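Local structure of peptidoglycan D,D-transpeptidase FtsI (Burkholderia pseudomallei, 6HZI) at residues 15-18 with 19-23; 38-41 with 42-45. The protein probably cross-links peptidoglycan strands as a D,D-transpeptidase in cell-wall synthesis, and belongs to the penicillin-binding proteins, the targets of beta-lactam antibiotics. One frame throughout, in Å; residues are numbered along the deposited sequence.

Contact 1 (15-18 with 19-23) comes first along the chain, on two consecutive turns of helix 12-28. Contact 2 (38-41 with 42-45) follows once the chain has entered the antiparallel sheet, at the turn joining strand 33-40 to the outermost strand 46-52. Their centres lie about 18 Å apart, yet the two touch: Thr18 OG1 packs on Val38 CG2 at 3.8 Å. Helix 12-28 packs on strands 33-40 and 46-52 and also touches helix 310-324, near the other end of the modelled chain. Together the contacts describe how the first helix and first hairpin of the sheet fit together in a transpeptidase domain of the beta-lactamase clan.

Contact 1 of 2, residues 15-18 with 19-23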
# COMPACT_ATOMS: atom_id res chain seq x y z
N GLN A 15 -3.28 11.53 -15.80
CA GLN A 15 -4.58 11.77 -15.16
C GLN A 15 -5.62 11.07 -16.03
O GLN A 15 -6.48 10.37 -15.47
CB GLN A 15 -4.85 13.27 -14.95
CG GLN A 15 -6.20 13.56 -14.31
CD GLN A 15 -6.20 13.54 -12.80
OE1 GLN A 15 -5.19 13.12 -12.19
NE2 GLN A 15 -7.34 13.98 -12.21
N TYR A 16 -5.53 11.22 -17.35
CA TYR A 16 -6.56 10.63 -18.23
C TYR A 16 -6.47 9.10 -18.16
O TYR A 16 -7.49 8.42 -17.92
CB TYR A 16 -6.48 11.14 -19.67
CG TYR A 16 -7.59 10.57 -20.52
CD1 TYR A 16 -8.91 10.93 -20.27
CD2 TYR A 16 -7.33 9.62 -21.49
CE1 TYR A 16 -9.95 10.35 -20.96
CE2 TYR A 16 -8.37 9.04 -22.20
CZ TYR A 16 -9.68 9.41 -21.94
OH TYR A 16 -10.72 8.88 -22.64
N ILE A 17 -5.27 8.57 -18.33
CA ILE A 17 -4.98 7.12 -18.17
C ILE A 17 -5.54 6.62 -16.84
O ILE A 17 -6.03 5.47 -16.80
CB ILE A 17 -3.47 6.90 -18.18
CG1 ILE A 17 -2.94 6.90 -19.61
CG2 ILE A 17 -3.14 5.62 -17.39
CD1 ILE A 17 -1.41 6.95 -19.66
N THR A 18 -5.42 7.42 -15.78
CA THR A 18 -5.82 6.99 -14.42
C THR A 18 -7.36 6.98 -14.39
O THR A 18 -7.99 6.01 -13.92
CB THR A 18 -5.14 7.85 -13.33
OG1 THR A 18 -3.70 7.76 -13.37
CG2 THR A 18 -5.57 7.43 -11.95
N TYR A 19 -7.97 8.04 -14.91
CA TYR A 19 -9.45 8.16 -14.99
C TYR A 19 -10.08 7.06 -15.84
O TYR A 19 -11.06 6.54 -15.37
CB TYR A 19 -9.84 9.50 -15.58
CG TYR A 19 -11.30 9.71 -15.86
CD1 TYR A 19 -12.14 10.24 -14.88
CD2 TYR A 19 -11.81 9.56 -17.14
CE1 TYR A 19 -13.46 10.57 -15.16
CE2 TYR A 19 -13.12 9.89 -17.43
CZ TYR A 19 -13.95 10.38 -16.43
OH TYR A 19 -15.24 10.72 -16.69
N THR A 20 -9.58 6.72 -17.04
CA THR A 20 -10.26 5.70 -17.90
C THR A 20 -10.19 4.35 -17.18
O THR A 20 -11.21 3.66 -17.09
CB THR A 20 -9.66 5.61 -19.31
OG1 THR A 20 -8.27 5.41 -19.10
CG2 THR A 20 -9.85 6.87 -20.12
N ASN A 21 -9.04 3.99 -16.64
CA ASN A 21 -8.83 2.65 -16.03
C ASN A 21 -9.72 2.53 -14.79
O ASN A 21 -10.37 1.54 -14.58
CB ASN A 21 -7.34 2.44 -15.78
CG ASN A 21 -6.64 2.03 -17.06
OD1 ASN A 21 -7.08 1.05 -17.62
ND2 ASN A 21 -5.56 2.70 -17.50
N LEU A 22 -9.72 3.55 -13.95
CA LEU A 22 -10.41 3.46 -12.66
C LEU A 22 -11.90 3.39 -12.97
O LEU A 22 -12.56 2.54 -12.39
CB LEU A 22 -10.07 4.66 -11.77
CG LEU A 22 -10.80 4.65 -10.43
CD1 LEU A 22 -10.39 3.44 -9.60
CD2 LEU A 22 -10.62 5.94 -9.66
N LYS A 23 -12.38 4.25 -13.87
CA LYS A 23 -13.82 4.37 -14.20
C LYS A 23 -14.29 3.04 -14.80
O LYS A 23 -15.35 2.52 -14.35
CB LYS A 23 -14.05 5.51 -15.18
CG LYS A 23 -15.50 5.95 -15.32
CD LYS A 23 -15.69 7.15 -16.21
CE LYS A 23 -17.14 7.26 -16.66
NZ LYS A 23 -17.45 8.56 -17.31
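Tyr16 and Thr20, one helical turn apart, meet where the threonine methyl rests over one face of the tyrosine ring. Along Thr20, CB lies 3.8 Å from Tyr16 O and then divides into two branches. OG1 sits between the backbone N and the carbonyl carbon (chi1 53°), which turns it back toward the preceding turn; Ile17 O is 3.2 Å away and Tyr16 O slightly farther, so its single proton has two weak acceptors to choose from. The other branch, CG2, makes a CH-pi contact 3.5 Å from the centroid of the Tyr16 ring, displaced toward the rim and nearest CZ. Tyr16 reaches this place because its CG is anti to the backbone N, and the two side chains cross at about a right angle.

This is the i to i+4 pattern of an alpha-helix: Tyr19 N bonds Gln15 O, Thr20 N bonds Tyr16 O at 2.8 Å, and Leu22 N bonds Thr18 O. Between them the step from Asn21 N to Ile17 O is weak at 3.4 Å, and the side chain adds a further donor to the same oxygen, Asn21 ND2 at 2.9 Å from Ile17 O. That bond is bent, 132° at the hydrogen, with the oxygen 32° out of the amide plane. Asn21 ND2 also bonds Asp320 on helix 310-324, tying the two helices together. On the side facing the sheet, Thr18 OG1 pairs with Ile14 O and Ser48 OG, while Leu22 packs on Ala36 of strand 33-40.

Contact 2 of 2, residues 38-41 with 42-45; sequences VIDV and QTGE
Asp40 turns its carboxylate onto Thr43, and OD2 takes two donors from that one residue: Thr43 OG1 at 2.7 Å from Asp40 OD2, and, weakly, Thr43 N at 3.0 Å. The hydroxyl meets OD2 on its anti side, 21° out of the carboxylate plane. The aspartate CG is anti to the backbone N (chi1 175°), which puts it beside its own carbonyl carbon, with OD2 at Thr43. Thr43 OG1 also accepts from Glu45 N at 3.1 Å, an ST turn, so the hydroxyl donates to the carboxylate and accepts from the backbone, linking Asp40 to Glu45.

The close part is the neck of this beta-hairpin connection between strands 33-40 and 46-52. Asp40 N gives a nearly straight bond to Glu45 O, 169° at the hydrogen, and Gly44 N returns a weak one to Asp40 O. Gly44 takes a positive phi, a conformation that glycine adopts easily, and its CA rests 3.9 Å from Ile39 CG2, while the isoleucine also packs on Ala191 and Thr195 of helix 187-198.

The outer side is looser and wetter. Gln42 is exposed, and a water donates to Asp40 OD1 at 2.7 Å and accepts from Gln42 N. Arg289 forms only a long, weak ion pair with OD1. Two donors on OD2 and a water on OD1 would probably favour an ionised Asp40, though the nearby Glu45 carboxylate, itself hydrogen-bonded to Thr211, would oppose this somewhat.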
# COMPACT_ATOMS: atom_id res chain seq x y z
N VAL A 38 -1.07 8.45 -8.74
CA VAL A 38 0.31 8.15 -9.16
C VAL A 38 1.18 9.23 -8.57
O VAL A 38 0.82 10.41 -8.74
CB VAL A 38 0.46 8.08 -10.68
CG1 VAL A 38 1.86 7.61 -11.08
CG2 VAL A 38 -0.59 7.13 -11.28
N ILE A 39 2.26 8.80 -7.93
CA ILE A 39 3.32 9.64 -7.32
C ILE A 39 4.64 9.35 -8.04
O ILE A 39 5.00 8.15 -8.21
CB ILE A 39 3.45 9.32 -5.84
CG1 ILE A 39 2.10 9.47 -5.14
CG2 ILE A 39 4.53 10.19 -5.24
CD1 ILE A 39 2.12 9.34 -3.62
N ASP A 40 5.34 10.41 -8.43
CA ASP A 40 6.72 10.30 -8.95
C ASP A 40 7.62 10.08 -7.75
O ASP A 40 7.60 10.89 -6.82
CB ASP A 40 7.14 11.57 -9.69
CG ASP A 40 8.58 11.55 -10.13
OD1 ASP A 40 8.86 10.83 -11.07
OD2 ASP A 40 9.40 12.25 -9.51
N VAL A 41 8.39 9.01 -7.78
CA VAL A 41 9.20 8.58 -6.61
C VAL A 41 10.32 9.58 -6.37
O VAL A 41 10.56 9.79 -5.19
CB VAL A 41 9.75 7.16 -6.81
CG1 VAL A 41 10.78 6.83 -5.75
CG2 VAL A 41 8.59 6.17 -6.82
N GLN A 42 10.96 10.15 -7.39
CA GLN A 42 12.17 11.00 -7.21
C GLN A 42 11.80 12.32 -6.55
O GLN A 42 12.64 12.85 -5.77
CB GLN A 42 12.95 11.26 -8.50
CG GLN A 42 14.05 10.22 -8.76
CD GLN A 42 14.97 9.99 -7.57
OE1 GLN A 42 14.72 9.14 -6.72
NE2 GLN A 42 16.08 10.75 -7.50
N THR A 43 10.59 12.82 -6.78
CA THR A 43 10.21 14.21 -6.40
C THR A 43 9.08 14.23 -5.39
O THR A 43 8.83 15.34 -4.88
CB THR A 43 9.78 15.00 -7.65
OG1 THR A 43 8.59 14.41 -8.20
CG2 THR A 43 10.88 15.01 -8.69
N GLY A 44 8.33 13.12 -5.22
CA GLY A 44 7.05 13.10 -4.46
C GLY A 44 5.93 13.89 -5.14
O GLY A 44 4.90 14.11 -4.47
N GLU A 45 6.07 14.28 -6.41
CA GLU A 45 5.02 14.96 -7.19
C GLU A 45 3.88 14.00 -7.48
O GLU A 45 4.11 12.87 -7.91
CB GLU A 45 5.59 15.48 -8.51
CG GLU A 45 6.62 16.58 -8.32
CD GLU A 45 7.26 17.11 -9.60
OE1 GLU A 45 6.87 16.67 -10.68
OE2 GLU A 45 8.13 17.98 -9.50
O HOH W 1 10.57 8.98 -10.05